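Local coordinates for starch synthase I (Hordeum vulgare, PDB 4HLN), which belongs to the starch synthase family of plant glycosyltransferases and is built from two Rossmann-like domains in the GT-B arrangement, at residues Val128-Glu133 with Trp271-Val276; Val163-Tyr168 with Trp210-His215; Pro216-Pro221 with Gln236-Leu241. All coordinates share one frame; numbering follows the deposited sequence.

How the contacts relate
All three contacts lie within the starch synthase catalytic domain, on the same side of the chain's centre. Contacts 1 and 2 share a mixed sheet, in which strands 126-130 and 160-166 are neighbours joined by Phe-129 O and Val-164 N at 2.8 Å. Contact 3 brings in helix 235-252, next in the chain after strand 208-214. The centre of contact 2 lies about 11 Å from those of contacts 1 and 3, which are about 13 Å apart. Tyr-168 OH ties all three together, lying 2.6 Å from Gly-132 O and 2.7 Å from Tyr-239 OH. The bound glycan touches a separate group of residues, among them Phe-556 and Trp-569.

Contact 1: Val128-Glu133 with Trp271-Val276; sequences VFVTGE and WHASLV
Val-130 and Ala-273 make the main apolar contact. Val-130 is turned with CG1 anti to its own backbone N (chi1 -171°), which carries that methyl to 3.6 Å from Ala-273 CB. The same CG1 also reaches Val-276 CG2 at 4.3 Å. Ala-273 CB rests against the strand backbone too, 3.5 Å from Val-130 O, while that oxygen accepts a hydrogen bond from Asn-269 ND2. Farther along, His-272 CB lies 4.1 Å from Gly-132 CA, where the chain has left the strand and no side chain keeps the imidazole at a distance.

Polar contact between the segments runs through one water. It accepts from Gly-132 N at 2.9 Å and, weakly, from His-272 ND1 at 3.1 Å. Local turns shape both sides: Glu-133 N donates to Thr-131 OG1 in an ST turn, and Ala-273 to Val-276 form a type I turn.

Strand 126-130 runs between strands 160-166 and 264-269, pairing with both. The loop from 264-269 turns here into helix 276-284, and helix 235-252 covers the cluster, placing Ala-246 against Val-130 and Cys-243 against Val-276.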
loop_
_atom_site.group_PDB
_atom_site.type_symbol
_atom_site.label_atom_id
_atom_site.label_comp_id
_atom_site.label_asym_id
_atom_site.label_seq_id
_atom_site.Cartn_x
_atom_site.Cartn_y
_atom_site.Cartn_z
ATOM N N VAL A 128 -0.869 4.824 -17.615
ATOM C CA VAL A 128 0.526 4.426 -17.671
ATOM C C VAL A 128 1.107 4.374 -16.266
ATOM O O VAL A 128 1.359 5.409 -15.647
ATOM C CB VAL A 128 1.361 5.394 -18.543
ATOM C CG1 VAL A 128 2.781 4.899 -18.667
ATOM C CG2 VAL A 128 0.733 5.578 -19.941
ATOM N N PHE A 129 1.295 3.164 -15.751
ATOM C CA PHE A 129 1.988 2.987 -14.475
ATOM C C PHE A 129 3.480 3.102 -14.669
ATOM O O PHE A 129 4.030 2.497 -15.575
ATOM C CB PHE A 129 1.666 1.629 -13.855
ATOM C CG PHE A 129 0.282 1.543 -13.304
ATOM C CD1 PHE A 129 0.043 1.768 -11.958
ATOM C CD2 PHE A 129 -0.795 1.282 -14.147
ATOM C CE1 PHE A 129 -1.249 1.708 -11.460
ATOM C CE2 PHE A 129 -2.087 1.217 -13.657
ATOM C CZ PHE A 129 -2.316 1.428 -12.308
ATOM N N VAL A 130 4.135 3.885 -13.817
ATOM C CA VAL A 130 5.595 3.932 -13.811
ATOM C C VAL A 130 6.119 3.492 -12.440
ATOM O O VAL A 130 5.653 3.960 -11.393
ATOM C CB VAL A 130 6.122 5.324 -14.208
ATOM C CG1 VAL A 130 7.647 5.295 -14.418
ATOM C CG2 VAL A 130 5.407 5.811 -15.476
ATOM N N THR A 131 7.085 2.583 -12.440
ATOM C CA THR A 131 7.493 1.954 -11.191
ATOM C C THR A 131 8.905 1.399 -11.252
ATOM O O THR A 131 9.408 1.068 -12.321
ATOM C CB THR A 131 6.514 0.822 -10.799
ATOM O OG1 THR A 131 6.896 0.250 -9.539
ATOM C CG2 THR A 131 6.491 -0.253 -11.861
ATOM N N GLY A 132 9.545 1.317 -10.091
ATOM C CA GLY A 132 10.884 0.770 -9.990
ATOM C C GLY A 132 10.843 -0.689 -9.598
ATOM O O GLY A 132 11.857 -1.369 -9.642
ATOM N N GLU A 133 9.659 -1.157 -9.207
ATOM C CA GLU A 133 9.435 -2.553 -8.862
ATOM C C GLU A 133 9.522 -3.443 -10.079
ATOM O O GLU A 133 9.262 -3.004 -11.195
ATOM C CB GLU A 133 8.041 -2.731 -8.280
ATOM C CG GLU A 133 7.917 -2.451 -6.812
ATOM C CD GLU A 133 6.557 -2.867 -6.292
ATOM O OE1 GLU A 133 6.194 -2.448 -5.168
ATOM O OE2 GLU A 133 5.854 -3.613 -7.017
ATOM N N TRP A 271 9.571 7.261 -5.186
ATOM C CA TRP A 271 10.525 8.246 -5.685
ATOM C C TRP A 271 11.111 7.829 -7.008
ATOM O O TRP A 271 11.483 8.672 -7.810
ATOM C CB TRP A 271 11.633 8.554 -4.672
ATOM C CG TRP A 271 12.754 7.587 -4.641
ATOM C CD1 TRP A 271 12.873 6.505 -3.817
ATOM C CD2 TRP A 271 13.936 7.605 -5.457
ATOM N NE1 TRP A 271 14.052 5.847 -4.071
ATOM C CE2 TRP A 271 14.730 6.506 -5.064
ATOM C CE3 TRP A 271 14.402 8.440 -6.482
ATOM C CZ2 TRP A 271 15.971 6.222 -5.658
ATOM C CZ3 TRP A 271 15.643 8.160 -7.071
ATOM C CH2 TRP A 271 16.410 7.059 -6.653
ATOM N N HIS A 272 11.178 6.525 -7.239
ATOM C CA HIS A 272 11.800 6.016 -8.453
ATOM C C HIS A 272 11.199 6.626 -9.711
ATOM O O HIS A 272 11.901 6.844 -10.692
ATOM C CB HIS A 272 11.712 4.498 -8.504
ATOM C CG HIS A 272 12.296 3.834 -7.301
ATOM N ND1 HIS A 272 11.541 3.505 -6.195
ATOM C CD2 HIS A 272 13.568 3.463 -7.019
ATOM C CE1 HIS A 272 12.323 2.949 -5.287
ATOM N NE2 HIS A 272 13.557 2.913 -5.762
ATOM N N ALA A 273 9.904 6.908 -9.668
ATOM C CA ALA A 273 9.196 7.446 -10.826
ATOM C C ALA A 273 8.787 8.898 -10.622
ATOM O O ALA A 273 7.932 9.408 -11.331
ATOM C CB ALA A 273 7.950 6.601 -11.112
ATOM N N SER A 274 9.385 9.566 -9.647
ATOM C CA SER A 274 8.845 10.846 -9.176
ATOM C C SER A 274 9.224 12.012 -10.048
ATOM O O SER A 274 8.708 13.113 -9.883
ATOM C CB SER A 274 9.263 11.126 -7.734
ATOM O OG SER A 274 8.347 10.551 -6.826
ATOM N N LEU A 275 10.139 11.784 -10.973
ATOM C CA LEU A 275 10.592 12.866 -11.825
ATOM C C LEU A 275 9.637 13.017 -13.010
ATOM O O LEU A 275 9.637 14.039 -13.689
ATOM C CB LEU A 275 12.014 12.593 -12.304
ATOM C CG LEU A 275 12.792 13.813 -12.787
ATOM C CD1 LEU A 275 13.225 14.666 -11.598
ATOM C CD2 LEU A 275 13.999 13.384 -13.573
ATOM N N VAL A 276 8.815 11.995 -13.244
ATOM C CA VAL A 276 7.920 11.988 -14.391
ATOM C C VAL A 276 7.007 13.231 -14.454
ATOM O O VAL A 276 6.959 13.913 -15.471
ATOM C CB VAL A 276 7.084 10.690 -14.407
ATOM C CG1 VAL A 276 5.869 10.835 -15.306
ATOM C CG2 VAL A 276 7.956 9.520 -14.822
HETATM O O HOH W 1 8.897 2.712 -7.622
#

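Contact 2: Val163-Tyr168 with Trp210-His215; sequences VVMPRY and WVFVDH
Strands 163-166 and 210-214 are parallel neighbours in the mixed sheet of the domain, their axes 30° apart; strand 195-205 extends the sheet beyond them, antiparallel to 208-214. Four backbone bonds alternate between the pair: Val-211 N to Val-163 O, Met-165 N to Val-211 O, Val-213 N to Met-165 O, and Arg-167 N to Val-213 O. In the last, Arg-167 N donates to Val-213 O at 2.8 Å.

Side chains divide between the two faces. On one, Val-164 CG1 meets Val-213 CG2 at 3.6 Å, under Ala-246 and Ala-245 of helix 235-252. On the other, Val-163, Met-165, Trp-210 and Phe-212 pack together. Trp-210 runs alongside Val-163, bringing CZ3 to 3.8 Å from Val-163 CG2. Met-165 lies beside Phe-212 and bends at chi3 (-56°), which sets its methyl between the two aromatic side chains: CE is at the indole edge, 3.9 Å from Trp-210 CE3, and also touches Phe-212 CE1. Its sulfur makes an oblique Met-aromatic contact, SD lying 5.1 Å from the Phe-212 ring centroid.

Arg-167 stretches across Phe-212 CB to a salt bridge with Asp-214, NH1 to OD1 2.8 Å. OD1 meets the edge of the guanidinium, but the two planes are 71° apart and the hydrogen bond is bent and weak. Asp-214 OD1 also accepts from His-219 NE2, and Phe-201 makes a cation-pi contact with Arg-167.

Parallel pairing of this kind, with helix 235-252 packed over one face, forms part of the Rossmann-like sheet.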
loop_
_atom_site.group_PDB
_atom_site.type_symbol
_atom_site.label_atom_id
_atom_site.label_comp_id
_atom_site.label_asym_id
_atom_site.label_seq_id
_atom_site.Cartn_x
_atom_site.Cartn_y
_atom_site.Cartn_z
ATOM N N VAL A 163 2.389 -0.664 -18.063
ATOM C CA VAL A 163 3.289 -0.537 -16.919
ATOM C C VAL A 163 4.719 -0.494 -17.382
ATOM O O VAL A 163 5.186 -1.421 -18.049
ATOM C CB VAL A 163 3.195 -1.698 -15.949
ATOM C CG1 VAL A 163 4.147 -1.438 -14.778
ATOM C CG2 VAL A 163 1.777 -1.885 -15.479
ATOM N N VAL A 164 5.413 0.576 -17.002
ATOM C CA VAL A 164 6.806 0.798 -17.392
ATOM C C VAL A 164 7.730 0.570 -16.198
ATOM O O VAL A 164 7.510 1.125 -15.126
ATOM C CB VAL A 164 7.004 2.226 -17.914
ATOM C CG1 VAL A 164 8.435 2.443 -18.409
ATOM C CG2 VAL A 164 6.020 2.503 -19.002
ATOM N N MET A 165 8.758 -0.247 -16.413
ATOM C CA MET A 165 9.660 -0.741 -15.371
ATOM C C MET A 165 11.039 -0.913 -15.942
ATOM O O MET A 165 11.211 -1.029 -17.150
ATOM C CB MET A 165 9.275 -2.148 -14.951
ATOM C CG MET A 165 8.160 -2.274 -13.994
ATOM S SD MET A 165 7.501 -3.908 -14.325
ATOM C CE MET A 165 7.165 -3.686 -16.076
ATOM N N PRO A 166 12.033 -0.994 -15.065
ATOM C CA PRO A 166 13.359 -1.350 -15.561
ATOM C C PRO A 166 13.400 -2.824 -15.902
ATOM O O PRO A 166 12.708 -3.636 -15.296
ATOM C CB PRO A 166 14.267 -1.055 -14.367
ATOM C CG PRO A 166 13.461 -0.079 -13.509
ATOM C CD PRO A 166 12.061 -0.545 -13.662
ATOM N N ARG A 167 14.203 -3.165 -16.893
ATOM C CA ARG A 167 14.487 -4.559 -17.179
ATOM C C ARG A 167 15.713 -4.937 -16.335
ATOM O O ARG A 167 16.859 -4.726 -16.733
ATOM C CB ARG A 167 14.743 -4.727 -18.675
ATOM C CG ARG A 167 14.910 -6.140 -19.168
ATOM C CD ARG A 167 14.677 -6.143 -20.667
ATOM N NE ARG A 167 15.082 -7.374 -21.332
ATOM C CZ ARG A 167 16.272 -7.560 -21.899
ATOM N NH1 ARG A 167 17.187 -6.595 -21.879
ATOM N NH2 ARG A 167 16.548 -8.714 -22.490
ATOM N N TYR A 168 15.457 -5.447 -15.137
ATOM C CA TYR A 168 16.531 -5.861 -14.241
ATOM C C TYR A 168 17.118 -7.208 -14.668
ATOM O O TYR A 168 16.917 -8.206 -13.998
ATOM C CB TYR A 168 15.983 -5.991 -12.831
ATOM C CG TYR A 168 15.518 -4.691 -12.221
ATOM C CD1 TYR A 168 16.437 -3.726 -11.824
ATOM C CD2 TYR A 168 14.166 -4.439 -12.008
ATOM C CE1 TYR A 168 16.025 -2.541 -11.244
ATOM C CE2 TYR A 168 13.742 -3.242 -11.428
ATOM C CZ TYR A 168 14.682 -2.302 -11.043
ATOM O OH TYR A 168 14.298 -1.114 -10.457
ATOM N N TRP A 210 3.193 -4.599 -20.584
ATOM C CA TRP A 210 4.356 -4.563 -19.723
ATOM C C TRP A 210 5.508 -4.093 -20.554
ATOM O O TRP A 210 5.963 -4.807 -21.454
ATOM C CB TRP A 210 4.644 -5.965 -19.214
ATOM C CG TRP A 210 3.480 -6.511 -18.506
ATOM C CD1 TRP A 210 2.522 -7.338 -19.011
ATOM C CD2 TRP A 210 3.113 -6.235 -17.157
ATOM N NE1 TRP A 210 1.579 -7.606 -18.049
ATOM C CE2 TRP A 210 1.916 -6.936 -16.902
ATOM C CE3 TRP A 210 3.682 -5.458 -16.137
ATOM C CZ2 TRP A 210 1.276 -6.895 -15.660
ATOM C CZ3 TRP A 210 3.046 -5.410 -14.907
ATOM C CH2 TRP A 210 1.856 -6.130 -14.674
ATOM N N VAL A 211 5.965 -2.884 -20.265
ATOM C CA VAL A 211 7.050 -2.268 -21.010
ATOM C C VAL A 211 8.295 -2.170 -20.141
ATOM O O VAL A 211 8.253 -1.646 -19.030
ATOM C CB VAL A 211 6.673 -0.858 -21.468
ATOM C CG1 VAL A 211 7.880 -0.153 -22.091
ATOM C CG2 VAL A 211 5.506 -0.920 -22.425
ATOM N N PHE A 212 9.407 -2.661 -20.668
ATOM C CA PHE A 212 10.642 -2.741 -19.913
ATOM C C PHE A 212 11.682 -1.847 -20.498
ATOM O O PHE A 212 11.940 -1.882 -21.699
ATOM C CB PHE A 212 11.150 -4.162 -19.923
ATOM C CG PHE A 212 10.235 -5.090 -19.259
ATOM C CD1 PHE A 212 10.233 -5.194 -17.872
ATOM C CD2 PHE A 212 9.332 -5.835 -20.002
ATOM C CE1 PHE A 212 9.358 -6.062 -17.232
ATOM C CE2 PHE A 212 8.451 -6.707 -19.372
ATOM C CZ PHE A 212 8.458 -6.818 -17.986
ATOM N N VAL A 213 12.280 -1.042 -19.633
ATOM C CA VAL A 213 13.293 -0.094 -20.050
ATOM C C VAL A 213 14.657 -0.727 -19.832
ATOM O O VAL A 213 14.985 -1.127 -18.717
ATOM C CB VAL A 213 13.145 1.212 -19.283
ATOM C CG1 VAL A 213 14.228 2.208 -19.686
ATOM C CG2 VAL A 213 11.770 1.784 -19.563
ATOM N N ASP A 214 15.437 -0.847 -20.906
ATOM C CA ASP A 214 16.722 -1.527 -20.823
ATOM C C ASP A 214 17.949 -0.611 -20.866
ATOM O O ASP A 214 18.131 0.199 -21.792
ATOM C CB ASP A 214 16.849 -2.616 -21.887
ATOM C CG ASP A 214 17.957 -3.617 -21.560
ATOM O OD1 ASP A 214 17.880 -4.253 -20.481
ATOM O OD2 ASP A 214 18.907 -3.757 -22.368
ATOM N N HIS A 215 18.789 -0.774 -19.847
ATOM C CA HIS A 215 20.079 -0.107 -19.757
ATOM C C HIS A 215 21.010 -1.024 -18.952
ATOM O O HIS A 215 20.565 -1.766 -18.071
ATOM C CB HIS A 215 19.924 1.263 -19.078
ATOM C CG HIS A 215 21.176 2.079 -19.081
ATOM N ND1 HIS A 215 22.194 1.885 -18.167
ATOM C CD2 HIS A 215 21.587 3.081 -19.896
ATOM C CE1 HIS A 215 23.175 2.732 -18.422
ATOM N NE2 HIS A 215 22.831 3.475 -19.462
#

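Contact 3: Pro216-Pro221 with Gln236-Leu241; sequences PSYHRP and QFRYTL
Arg-238 and Tyr-218 exchange hydrogen bonds with the opposite backbone. Arg-238 NE donates to Ser-217 O at 3.1 Å, nearly straight at 164°; the oxygen lies at the guanidinium edge, in its plane, although the donor sits above the carbonyl plane. Arg-238 NH2 adds a weak bond to the same oxygen. A bend at chi3 (99°) swings this guanidinium toward the loop, and NH1 goes on to Asn-235 OD1 and Phe-229 O. In return Tyr-218 OH donates to Arg-238 O at 2.8 Å, the two side chains passing in opposite directions.

Carbon contacts are few: Tyr-218 CE1 lies 3.8 Å from Arg-238 CB, and Leu-241 CB packs near the Tyr-218 hydroxyl.

Two charged groups lie close together beside Ser-217 O. The guanidinium planes of Arg-220 and Arg-238 are only 15° from parallel, and the near groups, Arg-220 NH2 and Arg-238 NE, are both donors and are not hydrogen-bonded. Arg-220 NH2 has its salt bridge to Asp-234, while Ser-217 O, the acceptor for Arg-238 NE, lies over the face of the Arg-220 guanidinium.

Residues 216-218 form a 3-10 turn. The contact folds this strand-to-helix connection back onto the start of helix 235-252, within a beta-alpha unit of the Rossmann-like domain.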
loop_
_atom_site.group_PDB
_atom_site.type_symbol
_atom_site.label_atom_id
_atom_site.label_comp_id
_atom_site.label_asym_id
_atom_site.label_seq_id
_atom_site.Cartn_x
_atom_site.Cartn_y
_atom_site.Cartn_z
ATOM N N PRO A 216 22.310 -0.996 -19.263
ATOM C CA PRO A 216 23.287 -1.836 -18.544
ATOM C C PRO A 216 23.202 -1.740 -17.002
ATOM O O PRO A 216 23.322 -2.758 -16.312
ATOM C CB PRO A 216 24.631 -1.306 -19.044
ATOM C CG PRO A 216 24.315 -0.708 -20.416
ATOM C CD PRO A 216 22.915 -0.195 -20.347
ATOM N N SER A 217 22.975 -0.538 -16.479
ATOM C CA SER A 217 22.943 -0.317 -15.033
ATOM C C SER A 217 21.777 -0.996 -14.307
ATOM O O SER A 217 21.752 -1.052 -13.070
ATOM C CB SER A 217 22.947 1.179 -14.705
ATOM O OG SER A 217 21.663 1.743 -14.903
ATOM N N TYR A 218 20.801 -1.497 -15.053
ATOM C CA TYR A 218 19.735 -2.261 -14.411
ATOM C C TYR A 218 20.104 -3.735 -14.254
ATOM O O TYR A 218 19.411 -4.456 -13.551
ATOM C CB TYR A 218 18.436 -2.180 -15.198
ATOM C CG TYR A 218 17.842 -0.817 -15.313
ATOM C CD1 TYR A 218 17.849 0.057 -14.240
ATOM C CD2 TYR A 218 17.260 -0.397 -16.510
ATOM C CE1 TYR A 218 17.294 1.317 -14.352
ATOM C CE2 TYR A 218 16.704 0.864 -16.639
ATOM C CZ TYR A 218 16.718 1.712 -15.557
ATOM O OH TYR A 218 16.173 2.963 -15.679
ATOM N N HIS A 219 21.161 -4.188 -14.937
ATOM C CA HIS A 219 21.554 -5.599 -14.904
ATOM C C HIS A 219 22.454 -5.865 -13.705
ATOM O O HIS A 219 23.679 -5.828 -13.809
ATOM C CB HIS A 219 22.293 -5.999 -16.180
ATOM C CG HIS A 219 21.557 -5.674 -17.438
ATOM N ND1 HIS A 219 22.141 -5.777 -18.682
ATOM C CD2 HIS A 219 20.293 -5.246 -17.651
ATOM C CE1 HIS A 219 21.270 -5.419 -19.606
ATOM N NE2 HIS A 219 20.137 -5.097 -19.006
ATOM N N ARG A 220 21.844 -6.116 -12.558
ATOM C CA ARG A 220 22.594 -6.242 -11.320
ATOM C C ARG A 220 21.793 -7.100 -10.360
ATOM O O ARG A 220 20.576 -6.918 -10.211
ATOM C CB ARG A 220 22.917 -4.861 -10.700
ATOM C CG ARG A 220 23.577 -3.875 -11.674
ATOM C CD ARG A 220 24.670 -3.032 -11.054
ATOM N NE ARG A 220 24.161 -1.820 -10.415
ATOM C CZ ARG A 220 24.347 -0.575 -10.868
ATOM N NH1 ARG A 220 25.036 -0.330 -11.986
ATOM N NH2 ARG A 220 23.839 0.443 -10.186
ATOM N N PRO A 221 22.481 -8.057 -9.725
ATOM C CA PRO A 221 21.924 -8.961 -8.714
ATOM C C PRO A 221 21.604 -8.220 -7.418
ATOM O O PRO A 221 20.428 -8.107 -7.067
ATOM C CB PRO A 221 23.056 -9.966 -8.492
ATOM C CG PRO A 221 24.303 -9.225 -8.887
ATOM C CD PRO A 221 23.904 -8.328 -10.004
ATOM N N GLN A 236 20.230 7.597 -8.479
ATOM C CA GLN A 236 19.626 8.807 -9.001
ATOM C C GLN A 236 19.689 8.803 -10.526
ATOM O O GLN A 236 18.723 9.126 -11.191
ATOM C CB GLN A 236 20.311 10.040 -8.440
ATOM C CG GLN A 236 19.705 11.343 -8.938
ATOM C CD GLN A 236 20.578 12.545 -8.633
ATOM O OE1 GLN A 236 21.750 12.590 -9.026
ATOM N NE2 GLN A 236 20.015 13.528 -7.919
ATOM N N PHE A 237 20.827 8.403 -11.068
ATOM C CA PHE A 237 20.998 8.293 -12.501
ATOM C C PHE A 237 20.090 7.221 -13.129
ATOM O O PHE A 237 19.445 7.459 -14.171
ATOM C CB PHE A 237 22.474 8.023 -12.816
ATOM C CG PHE A 237 22.725 7.536 -14.210
ATOM C CD1 PHE A 237 22.499 8.363 -15.304
ATOM C CD2 PHE A 237 23.189 6.247 -14.432
ATOM C CE1 PHE A 237 22.731 7.906 -16.603
ATOM C CE2 PHE A 237 23.427 5.783 -15.731
ATOM C CZ PHE A 237 23.202 6.608 -16.817
ATOM N N ARG A 238 20.047 6.045 -12.507
ATOM C CA ARG A 238 19.278 4.924 -13.045
ATOM C C ARG A 238 17.813 5.311 -13.172
ATOM O O ARG A 238 17.180 5.067 -14.197
ATOM C CB ARG A 238 19.370 3.680 -12.149
ATOM C CG ARG A 238 20.733 3.015 -12.067
ATOM C CD ARG A 238 20.857 2.246 -10.763
ATOM N NE ARG A 238 20.607 0.819 -10.905
ATOM C CZ ARG A 238 19.933 0.087 -10.024
ATOM N NH1 ARG A 238 19.428 0.663 -8.950
ATOM N NH2 ARG A 238 19.753 -1.218 -10.219
ATOM N N TYR A 239 17.278 5.924 -12.126
ATOM C CA TYR A 239 15.853 6.192 -12.081
ATOM C C TYR A 239 15.450 7.463 -12.824
ATOM O O TYR A 239 14.304 7.626 -13.228
ATOM C CB TYR A 239 15.348 6.096 -10.644
ATOM C CG TYR A 239 15.469 4.673 -10.195
ATOM C CD1 TYR A 239 16.437 4.282 -9.285
ATOM C CD2 TYR A 239 14.658 3.689 -10.761
ATOM C CE1 TYR A 239 16.564 2.938 -8.910
ATOM C CE2 TYR A 239 14.764 2.366 -10.396
ATOM C CZ TYR A 239 15.716 1.988 -9.465
ATOM O OH TYR A 239 15.808 0.654 -9.118
ATOM N N THR A 240 16.427 8.329 -13.043
ATOM C CA THR A 240 16.300 9.414 -14.005
ATOM C C THR A 240 16.033 8.846 -15.411
ATOM O O THR A 240 15.154 9.335 -16.128
ATOM C CB THR A 240 17.576 10.299 -13.988
ATOM O OG1 THR A 240 17.650 10.974 -12.731
ATOM C CG2 THR A 240 17.565 11.354 -15.084
ATOM N N LEU A 241 16.777 7.807 -15.792
ATOM C CA LEU A 241 16.588 7.187 -17.099
ATOM C C LEU A 241 15.174 6.646 -17.193
ATOM O O LEU A 241 14.479 6.847 -18.203
ATOM C CB LEU A 241 17.576 6.050 -17.327
ATOM C CG LEU A 241 19.050 6.427 -17.417
ATOM C CD1 LEU A 241 19.912 5.207 -17.735
ATOM C CD2 LEU A 241 19.273 7.533 -18.427
#